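Local coordinates for protein CsoZ (Staphylococcus aureus, PDB 6FF1) that is a small heavy-metal-associated domain protein that probably acts as a copper metallochaperone, carrying copper between partners in copper homeostasis, at residues Val45-Glu48 against Thr49-Leu53. Numbering follows the deposited sequence.
Sequences VSYE and TPANL
Glu-48 and Ala-51 close a local type VIa beta turn, residues 48-51, with a cis peptide bond before Pro-50, and Tyr-47 lies against the chain that follows. The turn links strand 42-47, an inner strand of the antiparallel sheet, to helix 53-62. One backbone hydrogen bond closes it, from Ala-51 N to Glu-48 O at 2.9 Å. This bond is bent, with an angle of 131° at the hydrogen, and the donor is tilted 30° from the carbonyl plane. The cis bond folds the chain back sharply, so that Ala-51 packs against the end of the strand. There Ala-51 CB meets Tyr-47 CB at 4.0 Å, and it also touches Val-31 of the neighbouring strand.

The tyrosine ring reaches forward along residues 51-53. Its CG sits between the backbone N and the carbonyl carbon (chi1 61°), which directs the ring along the returning chain. Ala-51 O lies at the ring edge, 3.7 Å from CD2 of Tyr-47. Farther along the ring, CE2 of Tyr-47 approaches CA of Asn-52 obliquely at 3.8 Å. The hydroxyl passes CB of Leu-53 and is hydrogen-bonded to Asn-5 of strand 3-10. A water accepts from Leu-53 N at 2.9 Å and bonds only weakly to Tyr-47 OH.

At the turn itself, a second water donates to both Glu-48 OE2 and Thr-49 O. The other carboxylate oxygen, OE1, bonds to His-32, so the carboxylate is held at both oxygens.

Asn-52 is the N-cap of helix 53-62, its OD1 accepting from Ser-55 N. A type VIa turn followed by an N-cap here joins the third strand to the second helix of the ferredoxin-like βαββαβ fold of heavy-metal-associated domains.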
ATOM      1  N   VAL A  45      -1.219   2.398   5.890  1.00 12.85           N
ATOM      2  CA  VAL A  45      -2.076   3.234   5.086  1.00 12.37           C
ATOM      3  C   VAL A  45      -3.205   3.744   5.956  1.00 12.38           C
ATOM      4  O   VAL A  45      -3.785   2.998   6.709  1.00 14.38           O
ATOM      5  CB  VAL A  45      -2.592   2.464   3.891  1.00 14.76           C
ATOM      6  CG1 VAL A  45      -1.602   2.074   2.867  1.00 22.92           C
ATOM      7  CG2 VAL A  45      -3.338   1.239   4.255  1.00 16.50           C
ATOM      8  N   SER A  46      -3.557   5.018   5.776  1.00 12.71           N
ATOM      9  CA  SER A  46      -4.751   5.624   6.334  1.00 12.83           C
ATOM     10  C   SER A  46      -5.638   6.044   5.188  1.00 12.07           C
ATOM     11  O   SER A  46      -5.188   6.670   4.214  1.00 13.45           O
ATOM     12  CB  SER A  46      -4.412   6.849   7.168  1.00 17.07           C
ATOM     13  OG  SER A  46      -3.606   6.471   8.228  1.00 22.99           O
ATOM     14  N   TYR A  47      -6.905   5.621   5.248  1.00 12.34           N
ATOM     15  CA  TYR A  47      -7.744   5.780   4.086  1.00 13.80           C
ATOM     16  C   TYR A  47      -9.224   5.792   4.478  1.00 13.44           C
ATOM     17  O   TYR A  47      -9.612   5.349   5.541  1.00 16.37           O
ATOM     18  CB  TYR A  47      -7.532   4.613   3.105  1.00 13.22           C
ATOM     19  CG  TYR A  47      -7.874   3.266   3.665  1.00 12.87           C
ATOM     20  CD1 TYR A  47      -6.960   2.571   4.382  1.00 14.11           C
ATOM     21  CD2 TYR A  47      -9.140   2.716   3.545  1.00 14.25           C
ATOM     22  CE1 TYR A  47      -7.278   1.367   5.010  1.00 15.26           C
ATOM     23  CE2 TYR A  47      -9.443   1.529   4.132  1.00 15.17           C
ATOM     24  CZ  TYR A  47      -8.512   0.841   4.842  1.00 15.28           C
ATOM     25  OH  TYR A  47      -8.878  -0.371   5.421  1.00 17.55           O
ATOM     26  N   GLU A  48     -10.013   6.289   3.567  1.00 13.46           N
ATOM     27  CA  GLU A  48     -11.458   6.327   3.682  1.00 13.31           C
ATOM     28  C   GLU A  48     -12.085   6.087   2.337  1.00 14.88           C
ATOM     29  O   GLU A  48     -11.464   6.300   1.283  1.00 13.37           O
ATOM     30  CB  GLU A  48     -11.947   7.651   4.243  1.00 15.31           C
ATOM     31  CG  GLU A  48     -11.617   8.835   3.349  1.00 14.13           C
ATOM     32  CD  GLU A  48     -12.005  10.171   3.981  1.00 15.55           C
ATOM     33  OE1 GLU A  48     -11.123  11.038   4.099  1.00 16.46           O
ATOM     34  OE2 GLU A  48     -13.196  10.368   4.357  1.00 18.09           O
ATOM     35  N   THR A  49     -13.388   5.715   2.360  1.00 14.86           N
ATOM     36  CA  THR A  49     -14.190   5.565   1.152  1.00 16.16           C
ATOM     37  C   THR A  49     -13.982   6.798   0.258  1.00 14.02           C
ATOM     38  O   THR A  49     -14.018   7.903   0.777  1.00 15.30           O
ATOM     39  CB  THR A  49     -15.655   5.434   1.538  1.00 18.96           C
ATOM     40  OG1 THR A  49     -15.735   4.276   2.333  1.00 23.70           O
ATOM     41  CG2 THR A  49     -16.565   5.328   0.342  1.00 21.46           C
ATOM     42  N   PRO A  50     -13.702   6.605  -1.031  1.00 13.91           N
ATOM     43  CA  PRO A  50     -13.897   5.372  -1.802  1.00 15.64           C
ATOM     44  C   PRO A  50     -12.799   4.318  -1.757  1.00 16.95           C
ATOM     45  O   PRO A  50     -12.915   3.256  -2.372  1.00 20.36           O
ATOM     46  CB  PRO A  50     -14.038   5.896  -3.249  1.00 16.80           C
ATOM     47  CG  PRO A  50     -13.178   7.110  -3.261  1.00 15.71           C
ATOM     48  CD  PRO A  50     -13.437   7.749  -1.921  1.00 15.04           C
ATOM     49  N   ALA A  51     -11.685   4.674  -1.113  1.00 14.42           N
ATOM     50  CA  ALA A  51     -10.597   3.709  -0.960  1.00 14.47           C
ATOM     51  C   ALA A  51     -11.059   2.652   0.032  1.00 13.36           C
ATOM     52  O   ALA A  51     -11.794   2.955   0.956  1.00 15.09           O
ATOM     53  CB  ALA A  51      -9.330   4.420  -0.465  1.00 16.13           C
ATOM     54  N   ASN A  52     -10.576   1.433  -0.151  1.00 14.73           N
ATOM     55  CA  ASN A  52     -10.829   0.400   0.799  1.00 14.20           C
ATOM     56  C   ASN A  52      -9.674  -0.559   0.760  1.00 13.71           C
ATOM     57  O   ASN A  52      -8.820  -0.478  -0.111  1.00 13.67           O
ATOM     58  CB  ASN A  52     -12.170  -0.299   0.551  1.00 17.26           C
ATOM     59  CG  ASN A  52     -12.325  -0.731  -0.867  1.00 18.82           C
ATOM     60  OD1 ASN A  52     -11.615  -1.585  -1.381  1.00 17.83           O
ATOM     61  ND2 ASN A  52     -13.305  -0.113  -1.524  1.00 29.47           N
ATOM     62  N   LEU A  53      -9.632  -1.462   1.723  1.00 13.32           N
ATOM     63  CA  LEU A  53      -8.476  -2.356   1.797  1.00 13.28           C
ATOM     64  C   LEU A  53      -8.337  -3.123   0.519  1.00 13.84           C
ATOM     65  O   LEU A  53      -7.235  -3.341  -0.004  1.00 14.05           O
ATOM     66  CB  LEU A  53      -8.607  -3.268   2.999  1.00 14.63           C
ATOM     67  CG  LEU A  53      -7.434  -4.177   3.255  1.00 15.36           C
ATOM     68  CD1 LEU A  53      -6.196  -3.398   3.504  1.00 16.60           C
ATOM     69  CD2 LEU A  53      -7.717  -5.108   4.422  1.00 17.92           C
TER
HETATM   70  O   HOH W   1     -11.600  -1.599   3.880  1.00 28.92           O
HETATM   71  O   HOH W   2     -15.122   8.998   3.001  1.00 17.46           O